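Local coordinates for protein ORF48 (Lactococcus phage TP901-1, PDB 3UH8) that is a structural protein of the phage baseplate, the tail-tip organelle that probably adheres to the host cell, represented here by its immunoglobulin-fold N-terminal domain, at residues His4-Ser9 against Ile32-Val37. Numbering follows the deposited sequence.
Sequences HFITLS and IVAQIV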
loop_
_atom_site.group_PDB
_atom_site.type_symbol
_atom_site.label_atom_id
_atom_site.label_comp_id
_atom_site.label_asym_id
_atom_site.label_seq_id
_atom_site.Cartn_x
_atom_site.Cartn_y
_atom_site.Cartn_z
ATOM N N HIS A 4 0.857 8.192 -7.515
ATOM C CA HIS A 4 -0.332 8.577 -6.756
ATOM C C HIS A 4 -0.019 8.719 -5.268
ATOM O O HIS A 4 0.171 7.714 -4.579
ATOM C CB HIS A 4 -1.499 7.602 -7.013
ATOM C CG HIS A 4 -1.876 7.485 -8.457
ATOM N ND1 HIS A 4 -2.913 8.225 -8.995
ATOM C CD2 HIS A 4 -1.325 6.730 -9.435
ATOM C CE1 HIS A 4 -2.968 7.888 -10.273
ATOM N NE2 HIS A 4 -2.028 6.992 -10.583
ATOM N N PHE A 5 0.069 9.975 -4.782
ATOM C CA PHE A 5 0.396 10.271 -3.386
ATOM C C PHE A 5 -0.802 10.342 -2.453
ATOM O O PHE A 5 -1.738 11.102 -2.700
ATOM C CB PHE A 5 1.270 11.526 -3.255
ATOM C CG PHE A 5 1.749 11.816 -1.849
ATOM C CD1 PHE A 5 2.739 11.043 -1.257
ATOM C CD2 PHE A 5 1.213 12.870 -1.119
ATOM C CE1 PHE A 5 3.176 11.309 0.045
ATOM C CE2 PHE A 5 1.656 13.140 0.179
ATOM C CZ PHE A 5 2.633 12.358 0.753
ATOM N N ILE A 6 -0.739 9.560 -1.360
ATOM C CA ILE A 6 -1.748 9.471 -0.298
ATOM C C ILE A 6 -1.085 9.296 1.076
ATOM O O ILE A 6 0.029 8.775 1.162
ATOM C CB ILE A 6 -2.823 8.365 -0.555
ATOM C CG1 ILE A 6 -2.197 6.962 -0.755
ATOM C CG2 ILE A 6 -3.797 8.749 -1.682
ATOM C CD1 ILE A 6 -3.142 5.812 -0.492
ATOM N N THR A 7 -1.780 9.720 2.142
ATOM C CA THR A 7 -1.316 9.586 3.524
ATOM C C THR A 7 -2.180 8.518 4.206
ATOM O O THR A 7 -3.400 8.676 4.282
ATOM C CB THR A 7 -1.355 10.945 4.250
ATOM O OG1 THR A 7 -0.759 11.946 3.424
ATOM C CG2 THR A 7 -0.657 10.907 5.601
ATOM N N LEU A 8 -1.551 7.429 4.679
ATOM C CA LEU A 8 -2.267 6.330 5.326
ATOM C C LEU A 8 -1.997 6.229 6.815
ATOM O O LEU A 8 -0.844 6.286 7.243
ATOM C CB LEU A 8 -1.995 4.988 4.624
ATOM C CG LEU A 8 -2.438 4.897 3.164
ATOM C CD1 LEU A 8 -1.853 3.689 2.499
ATOM C CD2 LEU A 8 -3.953 4.905 3.035
ATOM N N SER A 9 -3.073 6.058 7.600
ATOM C CA SER A 9 -3.029 5.954 9.054
ATOM C C SER A 9 -3.168 4.517 9.567
ATOM O O SER A 9 -3.802 3.679 8.921
ATOM C CB SER A 9 -4.090 6.849 9.685
ATOM O OG SER A 9 -4.031 6.805 11.101
ATOM N N ILE A 32 1.882 3.831 -6.281
ATOM C CA ILE A 32 1.194 4.462 -5.150
ATOM C C ILE A 32 2.265 4.896 -4.137
ATOM O O ILE A 32 2.953 4.044 -3.569
ATOM C CB ILE A 32 0.100 3.546 -4.512
ATOM C CG1 ILE A 32 -1.055 3.262 -5.508
ATOM C CG2 ILE A 32 -0.440 4.157 -3.196
ATOM C CD1 ILE A 32 -2.054 2.135 -5.084
ATOM N N VAL A 33 2.429 6.209 -3.954
ATOM C CA VAL A 33 3.390 6.779 -3.014
ATOM C C VAL A 33 2.599 7.021 -1.728
ATOM O O VAL A 33 1.618 7.764 -1.744
ATOM C CB VAL A 33 4.088 8.057 -3.559
ATOM C CG1 VAL A 33 5.158 8.556 -2.589
ATOM C CG2 VAL A 33 4.699 7.805 -4.937
ATOM N N ALA A 34 2.965 6.328 -0.646
ATOM C CA ALA A 34 2.218 6.453 0.604
ATOM C C ALA A 34 3.018 6.968 1.791
ATOM O O ALA A 34 4.127 6.497 2.042
ATOM C CB ALA A 34 1.534 5.137 0.949
ATOM N N GLN A 35 2.436 7.935 2.525
ATOM C CA GLN A 35 3.003 8.495 3.753
ATOM C C GLN A 35 2.335 7.748 4.921
ATOM O O GLN A 35 1.119 7.846 5.092
ATOM C CB GLN A 35 2.755 10.021 3.831
ATOM C CG GLN A 35 3.072 10.629 5.198
ATOM C CD GLN A 35 4.415 11.296 5.242
ATOM O OE1 GLN A 35 4.585 12.425 4.771
ATOM N NE2 GLN A 35 5.390 10.634 5.848
ATOM N N ILE A 36 3.103 6.932 5.662
ATOM C CA ILE A 36 2.596 6.181 6.803
ATOM C C ILE A 36 2.490 7.126 8.003
ATOM O O ILE A 36 3.400 7.906 8.288
ATOM C CB ILE A 36 3.393 4.883 7.074
ATOM C CG1 ILE A 36 3.638 4.069 5.771
ATOM C CG2 ILE A 36 2.735 4.018 8.134
ATOM C CD1 ILE A 36 2.373 3.722 4.830
ATOM N N VAL A 37 1.324 7.090 8.627
ATOM C CA VAL A 37 0.974 7.964 9.730
ATOM C C VAL A 37 0.414 7.192 10.926
ATOM O O VAL A 37 -0.290 6.196 10.761
ATOM C CB VAL A 37 0.082 9.128 9.201
ATOM C CG1 VAL A 37 -1.177 9.349 10.028
ATOM C CG2 VAL A 37 0.885 10.418 9.067
#
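Leu8 and Ala34 meet on the inner face of two parallel strands, His4-Ser9 and Ile32-Val37, with Leu8 CD1 4.0 Å from Ala34 CB. On the same face Ile6 CG1, standing between its own backbone N and carbonyl carbon (chi1 56°), comes within 4.1 Å of Ile32 CG2. Phe117 of strand 112-122 touches both Ile6 and Leu8, while Leu79 of strand 78-82 packs on Ala34 and Ile36, so this side belongs to the hydrophobic core of the domain.

The face bearing Phe5, Thr7, Val33, Gln35 and Val37 is more open to solvent, though its side chains touch closely. Here Phe5 swings over the neighbouring strand because its CG lies anti to the backbone N (chi1 -175°). Val33 CG1 meets the ring edge in plane, 3.7 Å from Phe5 CD1, and Gln35 CB reaches Phe5 CZ at 3.9 Å. Gln35 also runs alongside Thr7, its CG 3.8 Å from Thr7 CG2, and the methyl of Thr7 reaches Val37 CG2 as well. This face closes at buried Ser9, whose OG is hydrogen-bonded to Glu12 N and Thr11 OG1.

Five backbone hydrogen bonds, among them Gln35 N to Ile6 O (2.9 Å), hold this parallel pair of the immunoglobulin-like fold together; no side-chain hydrogen bond crosses between the strands, whose side chains meet almost wholly through carbon, buried against the core and exposed at Phe5 and Thr7.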